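Long-range contacts in NTF2 fold protein loop-helix-loop design NT-9 (Synthetic construct, PDB 6W90), which is a computationally designed NTF2-fold protein, made to explore varied loop-helix-loop geometries, and holds a phospholipid in its pocket: residues I44-F49 and V124-W128; N81-E86 and E99-R105. All blocks are in the same frame, centred on the assembly; numbering follows the deposited sequence. Where two conformers were deposited one is given.

Overall arrangement
Both contacts reach the same mixed sheet of this NTF2 fold, contact 1 by its strand side and contact 2 by both of its strands; the centres of the two contacts lie about 18 Å apart. Contact 1 is at one margin, where the outermost strand 47-49 meets the C-terminal helix 121-129; contact 2 joins strands 82-91 and 94-105, which pair toward the other side of the sheet. Along the chain, residues 81-105 fall wholly between 44-49 and 124-128, so the long hairpin is completed before the last helix returns to the early strand. The nearest atoms of the two are about 6 Å apart. Each lends a side chain, Ile44 or Val85, to the surroundings of the bound phospholipid.

Contact 1. Residues I44-F49 and V124-W128; sequences IGNYTF and VQNLW
Strand 47-49, bearing Tyr47 and Phe49, passes the helical segment 124-128 with its Val124 and Trp128 at an axis distance of 9.1 Å and an angle of 40° between their directions. The strand leaves a type II' turn from Ile44 to Tyr47, the tip of a β-hairpin with strand 40-44, and the C-terminal helix of the NTF2 fold packs against it. Gly45 suits the turn because its positive phi is easy without a side chain. At the pocket end, compact β-branched residues fill the gap between strand and helix: CG2 of Ile44 meets CG2 of Val124 at 3.9 Å, while Val124 CG1 lies 3.6 Å from Tyr47 CD1. The helix backbone runs over one face of the tyrosine ring, with Gln125 CA 4.1 Å from the ring centroid in an off-centre CH-pi contact, and Tyr47 OH rests against the aliphatic CB of Gln125. Tyr47, Phe49 and Trp128 form an aromatic cluster of two edge-to-face pairs. The edge of Tyr47, at CD2, points to the indole face; the indole in turn presents its edge to the face of Phe49, nearly perpendicular to it, with ring centroids 5.2 Å apart. Phe49 reaches on to Leu127, its CE2 being 3.8 Å from Leu127 CG, and beyond these lies helix 54-64, whose Phe57 touches both residues. Tryptophan suits its place because the flat indole can offer a face to Tyr47 and an edge to Phe49 while its N-H still bonds to the strand. With Trp128 CG anti to the backbone N (chi1 -170°), the indole extends across to the strand. There Trp128 NE1 donates to Thr48 O over 2.9 Å; the bond is bent, 133° at the hydrogen, with the oxygen in the indole plane but the nitrogen above the carbonyl plane.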
ATOM      1  N   ILE A  44      -9.008   5.346  -0.091  0.62 18.25           N
ATOM      2  CA  ILE A  44      -8.453   5.668  -1.406  0.62 19.24           C
ATOM      3  C   ILE A  44      -9.426   6.649  -2.053  0.62 19.90           C
ATOM      4  O   ILE A  44     -10.511   6.277  -2.509  0.62 18.15           O
ATOM      5  CB  ILE A  44      -8.256   4.413  -2.263  0.62 20.72           C
ATOM      6  CG1 ILE A  44      -7.540   3.315  -1.461  0.62 22.54           C
ATOM      7  CG2 ILE A  44      -7.504   4.739  -3.563  0.62 22.35           C
ATOM      8  CD1 ILE A  44      -6.116   3.634  -1.014  0.62 23.88           C
ATOM      9  N   GLY A  45      -9.045   7.915  -2.093  1.00 21.52           N
ATOM     10  CA  GLY A  45     -10.010   8.949  -2.386  1.00 20.92           C
ATOM     11  C   GLY A  45     -11.193   8.839  -1.442  1.00 19.36           C
ATOM     12  O   GLY A  45     -11.018   8.638  -0.231  1.00 21.42           O
ATOM     13  N   ASN A  46     -12.418   8.959  -1.998  0.54 19.21           N
ATOM     14  CA  ASN A  46     -13.701   8.903  -1.271  0.54 18.98           C
ATOM     15  C   ASN A  46     -14.131   7.474  -0.919  0.54 17.77           C
ATOM     16  O   ASN A  46     -15.229   7.307  -0.383  0.54 19.53           O
ATOM     17  CB  ASN A  46     -14.877   9.546  -2.089  0.54 21.19           C
ATOM     18  CG  ASN A  46     -16.121   9.999  -1.203  0.54 22.27           C
ATOM     19  OD1 ASN A  46     -15.988  10.237   0.010  0.54 22.83           O
ATOM     20  ND2 ASN A  46     -17.316  10.123  -1.833  0.54 24.28           N
ATOM     21  N   TYR A  47     -13.337   6.456  -1.253  1.00 16.94           N
ATOM     22  CA  TYR A  47     -13.725   5.046  -1.145  1.00 18.17           C
ATOM     23  C   TYR A  47     -12.956   4.383  -0.027  1.00 18.36           C
ATOM     24  O   TYR A  47     -11.730   4.444  -0.010  1.00 19.98           O
ATOM     25  CB  TYR A  47     -13.403   4.294  -2.462  1.00 18.67           C
ATOM     26  CG  TYR A  47     -14.152   4.874  -3.644  1.00 19.80           C
ATOM     27  CD1 TYR A  47     -13.645   5.964  -4.340  1.00 19.97           C
ATOM     28  CD2 TYR A  47     -15.379   4.351  -4.060  1.00 20.64           C
ATOM     29  CE1 TYR A  47     -14.337   6.510  -5.367  1.00 21.07           C
ATOM     30  CE2 TYR A  47     -16.071   4.919  -5.130  1.00 20.80           C
ATOM     31  CZ  TYR A  47     -15.523   5.990  -5.763  1.00 21.98           C
ATOM     32  OH  TYR A  47     -16.152   6.661  -6.792  1.00 25.52           O
ATOM     33  N   THR A  48     -13.669   3.707   0.857  1.00 17.64           N
ATOM     34  CA  THR A  48     -13.058   3.031   1.979  1.00 20.62           C
ATOM     35  C   THR A  48     -13.028   1.530   1.777  1.00 19.72           C
ATOM     36  O   THR A  48     -14.060   0.926   1.480  1.00 21.17           O
ATOM     37  CB  THR A  48     -13.824   3.336   3.256  1.00 23.46           C
ATOM     38  OG1 THR A  48     -13.763   4.732   3.500  1.00 28.00           O
ATOM     39  CG2 THR A  48     -13.177   2.552   4.379  1.00 25.57           C
ATOM     40  N   PHE A  49     -11.858   0.944   1.960  1.00 18.42           N
ATOM     41  CA  PHE A  49     -11.635  -0.499   1.911  1.00 18.05           C
ATOM     42  C   PHE A  49     -11.266  -0.938   3.316  1.00 21.22           C
ATOM     43  O   PHE A  49     -10.624  -0.192   4.069  1.00 24.39           O
ATOM     44  CB  PHE A  49     -10.535  -0.863   0.931  1.00 18.53           C
ATOM     45  CG  PHE A  49     -10.828  -0.447  -0.507  1.00 19.42           C
ATOM     46  CD1 PHE A  49     -10.663   0.865  -0.894  1.00 19.67           C
ATOM     47  CD2 PHE A  49     -11.316  -1.355  -1.425  1.00 19.30           C
ATOM     48  CE1 PHE A  49     -10.956   1.258  -2.171  1.00 19.16           C
ATOM     49  CE2 PHE A  49     -11.582  -0.975  -2.712  1.00 18.83           C
ATOM     50  CZ  PHE A  49     -11.370   0.328  -3.096  1.00 19.34           C
ATOM     51  N   VAL A 124     -10.934   3.340  -9.084  1.00 20.41           N
ATOM     52  CA  VAL A 124     -11.126   3.039  -7.677  1.00 17.80           C
ATOM     53  C   VAL A 124     -12.567   2.630  -7.422  1.00 19.84           C
ATOM     54  O   VAL A 124     -12.815   1.725  -6.620  1.00 20.14           O
ATOM     55  CB  VAL A 124     -10.726   4.242  -6.813  1.00 19.13           C
ATOM     56  CG1 VAL A 124     -10.886   3.899  -5.357  1.00 21.92           C
ATOM     57  CG2 VAL A 124      -9.254   4.613  -7.047  1.00 20.25           C
ATOM     58  N   GLN A 125     -13.533   3.310  -8.051  1.00 18.72           N
ATOM     59  CA  GLN A 125     -14.923   2.886  -7.908  1.00 19.81           C
ATOM     60  C   GLN A 125     -15.114   1.446  -8.367  1.00 21.60           C
ATOM     61  O   GLN A 125     -15.782   0.666  -7.685  1.00 21.39           O
ATOM     62  CB  GLN A 125     -15.847   3.818  -8.685  1.00 25.56           C
ATOM     63  CG  GLN A 125     -17.302   3.463  -8.480  1.00 28.81           C
ATOM     64  CD  GLN A 125     -18.224   4.564  -8.822  1.00 37.95           C
ATOM     65  OE1 GLN A 125     -19.233   4.770  -8.147  1.00 47.77           O
ATOM     66  NE2 GLN A 125     -17.937   5.254  -9.908  1.00 31.22           N
ATOM     67  N   ASN A 126     -14.530   1.056  -9.500  1.00 23.21           N
ATOM     68  CA  ASN A 126     -14.671  -0.340  -9.894  1.00 22.92           C
ATOM     69  C   ASN A 126     -14.057  -1.290  -8.864  1.00 22.13           C
ATOM     70  O   ASN A 126     -14.627  -2.349  -8.567  1.00 23.97           O
ATOM     71  CB  ASN A 126     -14.015  -0.572 -11.249  1.00 24.64           C
ATOM     72  CG  ASN A 126     -14.811   0.018 -12.406  1.00 35.75           C
ATOM     73  OD1 ASN A 126     -16.020   0.259 -12.311  1.00 36.36           O
ATOM     74  ND2 ASN A 126     -14.119   0.249 -13.514  1.00 41.07           N
ATOM     75  N   LEU A 127     -12.880  -0.939  -8.319  1.00 22.33           N
ATOM     76  CA  LEU A 127     -12.269  -1.782  -7.295  1.00 22.32           C
ATOM     77  C   LEU A 127     -13.164  -1.913  -6.071  1.00 21.55           C
ATOM     78  O   LEU A 127     -13.267  -2.995  -5.480  1.00 23.92           O
ATOM     79  CB  LEU A 127     -10.925  -1.180  -6.902  1.00 23.47           C
ATOM     80  CG  LEU A 127      -9.984  -2.008  -6.054  1.00 29.62           C
ATOM     81  CD1 LEU A 127      -9.522  -3.187  -6.870  1.00 33.06           C
ATOM     82  CD2 LEU A 127      -8.858  -1.096  -5.656  1.00 31.10           C
ATOM     83  N   TRP A 128     -13.822  -0.823  -5.685  1.00 19.38           N
ATOM     84  CA  TRP A 128     -14.692  -0.840  -4.516  1.00 19.54           C
ATOM     85  C   TRP A 128     -15.927  -1.675  -4.743  1.00 24.07           C
ATOM     86  O   TRP A 128     -16.433  -2.310  -3.811  1.00 24.53           O
ATOM     87  CB  TRP A 128     -15.057   0.590  -4.161  1.00 18.49           C
ATOM     88  CG  TRP A 128     -15.740   0.768  -2.866  1.00 19.80           C
ATOM     89  CD1 TRP A 128     -15.128   0.833  -1.667  1.00 22.21           C
ATOM     90  CD2 TRP A 128     -17.146   0.912  -2.620  1.00 20.34           C
ATOM     91  NE1 TRP A 128     -16.064   1.036  -0.670  1.00 21.60           N
ATOM     92  CE2 TRP A 128     -17.310   1.054  -1.225  1.00 22.61           C
ATOM     93  CE3 TRP A 128     -18.280   0.924  -3.432  1.00 22.83           C
ATOM     94  CZ2 TRP A 128     -18.546   1.243  -0.631  1.00 24.86           C
ATOM     95  CZ3 TRP A 128     -19.526   1.094  -2.829  1.00 28.58           C
ATOM     96  CH2 TRP A 128     -19.648   1.225  -1.440  1.00 26.88           C
TER

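Contact 2. Residues N81-E86 and E99-R105; sequences NHVRVE and EIEVEVR
Val83 with Val102 and Val85 with Ile100 are the hydrogen-bonded pairs of this antiparallel hairpin, each closed by two backbone N-H to O bonds. Asn81 extends the pairing at the open end, away from the turn: its backbone O accepts from Val104 N, and the side-chain amide, which asparagine supplies, donates from ND2 to Val104 O at 3.2 Å. The polar face carries the charged network. A first torsion of -164° swings the His82 ring beside its own carbonyl carbon and toward strand 99-105, between two carboxylates, ND1 donating to Glu103 OE2 and NE2 to Glu101 OE2, each at 2.7 Å and close to the ring plane. With both nitrogens donating, the imidazole is probably positively charged. A phenylalanine here would probably leave both glutamates without this partner and less firmly oriented. Arg84 bridges Glu99 through NH1 and Glu101 through NH2, both contacts 3.1 Å to OE2, while Glu101 CG lies over one guanidinium face. Glu99 OE2 also comes 3.0 Å from Glu86 OE1, a like-charge approach that the salt bridge to Arg84 probably eases, though one carboxylate may still be easier to protonate. On the apolar face, branched valines and isoleucine suit β backbone, with Val83 CB and Val102 CB 4.2 Å apart. Here Ile9 of helix 6-22 covers Val83 and Val85, while strands 70-79 and 108-114 flank the hairpin, pairing with 82-91 and 94-105 respectively.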
ATOM      1  N   ASN A  81       3.688   7.886  15.409  1.00 27.97           N
ATOM      2  CA  ASN A  81       3.107   6.733  14.732  1.00 27.66           C
ATOM      3  C   ASN A  81       2.469   7.072  13.383  1.00 28.05           C
ATOM      4  O   ASN A  81       1.783   6.220  12.813  1.00 27.03           O
ATOM      5  CB  ASN A  81       2.068   6.044  15.614  1.00 34.91           C
ATOM      6  CG  ASN A  81       0.873   6.908  15.870  1.00 44.85           C
ATOM      7  OD1 ASN A  81       0.982   8.119  15.866  1.00 52.52           O
ATOM      8  ND2 ASN A  81      -0.278   6.293  16.088  1.00 53.09           N
ATOM      9  N   HIS A  82       2.703   8.281  12.869  1.00 23.32           N
ATOM     10  CA  HIS A  82       2.232   8.732  11.563  1.00 23.93           C
ATOM     11  C   HIS A  82       3.367   8.642  10.560  1.00 24.93           C
ATOM     12  O   HIS A  82       4.423   9.249  10.752  1.00 28.27           O
ATOM     13  CB  HIS A  82       1.756  10.182  11.649  1.00 22.93           C
ATOM     14  CG  HIS A  82       0.927  10.604  10.481  1.00 20.58           C
ATOM     15  ND1 HIS A  82      -0.366  10.169  10.327  1.00 20.83           N
ATOM     16  CD2 HIS A  82       1.191  11.404   9.420  1.00 20.71           C
ATOM     17  CE1 HIS A  82      -0.874  10.681   9.219  1.00 20.49           C
ATOM     18  NE2 HIS A  82       0.057  11.425   8.641  1.00 21.13           N
ATOM     19  N   VAL A  83       3.148   7.921   9.482  1.00 20.45           N
ATOM     20  CA  VAL A  83       4.188   7.642   8.503  1.00 21.56           C
ATOM     21  C   VAL A  83       3.708   8.082   7.137  1.00 19.78           C
ATOM     22  O   VAL A  83       2.560   7.817   6.782  1.00 21.81           O
ATOM     23  CB  VAL A  83       4.508   6.138   8.468  1.00 22.92           C
ATOM     24  CG1 VAL A  83       5.610   5.841   7.397  1.00 25.29           C
ATOM     25  CG2 VAL A  83       4.874   5.632   9.859  1.00 27.90           C
ATOM     26  N   ARG A  84       4.594   8.697   6.365  1.00 18.92           N
ATOM     27  CA  ARG A  84       4.330   9.003   4.964  1.00 21.68           C
ATOM     28  C   ARG A  84       5.334   8.261   4.096  1.00 19.78           C
ATOM     29  O   ARG A  84       6.533   8.303   4.381  1.00 21.46           O
ATOM     30  CB  ARG A  84       4.429  10.496   4.685  1.00 26.74           C
ATOM     31  CG  ARG A  84       4.017  10.805   3.250  1.00 37.43           C
ATOM     32  CD  ARG A  84       3.967  12.297   2.993  1.00 44.08           C
ATOM     33  NE  ARG A  84       3.005  12.889   3.914  1.00 43.95           N
ATOM     34  CZ  ARG A  84       1.728  13.118   3.627  1.00 36.35           C
ATOM     35  NH1 ARG A  84       1.237  12.867   2.419  1.00 35.57           N
ATOM     36  NH2 ARG A  84       0.952  13.666   4.546  1.00 26.96           N
ATOM     37  N   VAL A  85       4.846   7.589   3.050  1.00 19.27           N
ATOM     38  CA  VAL A  85       5.687   6.837   2.122  1.00 19.99           C
ATOM     39  C   VAL A  85       5.326   7.242   0.700  1.00 18.69           C
ATOM     40  O   VAL A  85       4.151   7.257   0.351  1.00 19.60           O
ATOM     41  CB  VAL A  85       5.489   5.328   2.313  1.00 21.15           C
ATOM     42  CG1 VAL A  85       6.311   4.511   1.306  1.00 24.27           C
ATOM     43  CG2 VAL A  85       5.914   4.966   3.718  1.00 21.85           C
ATOM     44  N   GLU A  86       6.330   7.566  -0.115  1.00 19.50           N
ATOM     45  CA  GLU A  86       6.119   7.772  -1.546  1.00 20.61           C
ATOM     46  C   GLU A  86       6.945   6.766  -2.324  1.00 18.35           C
ATOM     47  O   GLU A  86       8.146   6.601  -2.066  1.00 19.91           O
ATOM     48  CB  GLU A  86       6.503   9.166  -1.996  1.00 26.36           C
ATOM     49  CG  GLU A  86       5.672  10.263  -1.442  1.00 38.79           C
ATOM     50  CD  GLU A  86       6.143  11.622  -1.973  1.00 52.97           C
ATOM     51  OE1 GLU A  86       5.709  12.652  -1.413  1.00 61.74           O
ATOM     52  OE2 GLU A  86       6.953  11.653  -2.934  1.00 54.03           O
ATOM     53  N   GLU A  99       1.611   7.503  -3.237  1.00 23.09           N
ATOM     54  CA  GLU A  99       1.926   8.214  -2.011  1.00 26.26           C
ATOM     55  C   GLU A  99       0.869   7.897  -0.975  1.00 24.71           C
ATOM     56  O   GLU A  99      -0.326   8.057  -1.259  1.00 25.97           O
ATOM     57  CB  GLU A  99       1.971   9.731  -2.202  1.00 32.35           C
ATOM     58  CG  GLU A  99       2.175  10.457  -0.858  1.00 50.14           C
ATOM     59  CD  GLU A  99       2.501  11.943  -0.963  1.00 63.25           C
ATOM     60  OE1 GLU A  99       2.172  12.560  -2.000  1.00 69.39           O
ATOM     61  OE2 GLU A  99       3.086  12.483   0.008  1.00 63.96           O
ATOM     62  N   ILE A 100       1.288   7.494   0.229  1.00 20.39           N
ATOM     63  CA  ILE A 100       0.320   7.113   1.240  1.00 21.62           C
ATOM     64  C   ILE A 100       0.725   7.668   2.586  1.00 19.44           C
ATOM     65  O   ILE A 100       1.911   7.847   2.889  1.00 20.64           O
ATOM     66  CB  ILE A 100       0.103   5.584   1.385  1.00 23.46           C
ATOM     67  CG1 ILE A 100       1.401   4.845   1.691  1.00 23.82           C
ATOM     68  CG2 ILE A 100      -0.620   5.058   0.124  1.00 25.79           C
ATOM     69  CD1 ILE A 100       1.154   3.325   2.056  1.00 28.48           C
ATOM     70  N   GLU A 101      -0.291   7.959   3.380  1.00 18.26           N
ATOM     71  CA  GLU A 101      -0.157   8.329   4.767  1.00 18.71           C
ATOM     72  C   GLU A 101      -0.689   7.186   5.597  1.00 20.04           C
ATOM     73  O   GLU A 101      -1.780   6.694   5.326  1.00 21.35           O
ATOM     74  CB  GLU A 101      -1.001   9.532   5.096  1.00 28.03           C
ATOM     75  CG  GLU A 101      -0.358  10.842   5.140  1.00 31.32           C
ATOM     76  CD  GLU A 101      -1.389  11.905   5.539  1.00 28.11           C
ATOM     77  OE1 GLU A 101      -2.448  12.051   4.855  1.00 32.85           O
ATOM     78  OE2 GLU A 101      -1.166  12.570   6.560  1.00 25.15           O
ATOM     79  N   VAL A 102       0.027   6.812   6.651  1.00 20.04           N
ATOM     80  CA  VAL A 102      -0.246   5.608   7.416  1.00 22.42           C
ATOM     81  C   VAL A 102      -0.259   5.970   8.893  1.00 22.55           C
ATOM     82  O   VAL A 102       0.543   6.802   9.330  1.00 26.36           O
ATOM     83  CB  VAL A 102       0.865   4.577   7.155  1.00 25.15           C
ATOM     84  CG1 VAL A 102       0.709   3.403   7.997  1.00 32.55           C
ATOM     85  CG2 VAL A 102       0.852   4.152   5.706  1.00 23.95           C
ATOM     86  N   GLU A 103      -1.156   5.350   9.659  1.00 21.33           N
ATOM     87  CA  GLU A 103      -1.116   5.325  11.117  1.00 22.95           C
ATOM     88  C   GLU A 103      -0.875   3.908  11.625  1.00 24.19           C
ATOM     89  O   GLU A 103      -1.585   2.982  11.225  1.00 22.23           O
ATOM     90  CB  GLU A 103      -2.437   5.813  11.693  1.00 29.19           C
ATOM     91  CG  GLU A 103      -2.668   7.231  11.509  1.00 36.23           C
ATOM     92  CD  GLU A 103      -2.157   8.020  12.679  1.00 39.01           C
ATOM     93  OE1 GLU A 103      -2.593   7.749  13.815  1.00 41.22           O
ATOM     94  OE2 GLU A 103      -1.331   8.926  12.463  1.00 33.37           O
ATOM     95  N   VAL A 104       0.040   3.763  12.597  1.00 24.06           N
ATOM     96  CA  VAL A 104       0.488   2.473  13.116  1.00 27.87           C
ATOM     97  C   VAL A 104       0.009   2.291  14.549  1.00 26.64           C
ATOM     98  O   VAL A 104       0.147   3.204  15.370  1.00 31.11           O
ATOM     99  CB  VAL A 104       2.032   2.390  13.053  1.00 30.02           C
ATOM    100  CG1 VAL A 104       2.526   1.121  13.756  1.00 32.51           C
ATOM    101  CG2 VAL A 104       2.482   2.474  11.608  1.00 27.80           C
ATOM    102  N   ARG A 105      -0.537   1.106  14.860  1.00 29.93           N
ATOM    103  CA  ARG A 105      -0.980   0.782  16.220  1.00 32.23           C
ATOM    104  C   ARG A 105      -0.631  -0.674  16.504  1.00 31.64           C
ATOM    105  O   ARG A 105      -0.904  -1.538  15.674  1.00 31.58           O
ATOM    106  CB  ARG A 105      -2.492   0.980  16.413  1.00 41.54           C
ATOM    107  CG  ARG A 105      -3.010   2.385  16.143  1.00 51.92           C
ATOM    108  CD  ARG A 105      -2.429   3.414  17.105  1.00 63.58           C
ATOM    109  NE  ARG A 105      -3.406   3.839  18.099  1.00 75.79           N
ATOM    110  CZ  ARG A 105      -3.102   4.418  19.258  1.00 85.86           C
ATOM    111  NH1 ARG A 105      -4.066   4.763  20.094  1.00 89.34           N
ATOM    112  NH2 ARG A 105      -1.839   4.643  19.590  1.00 89.34           N
TER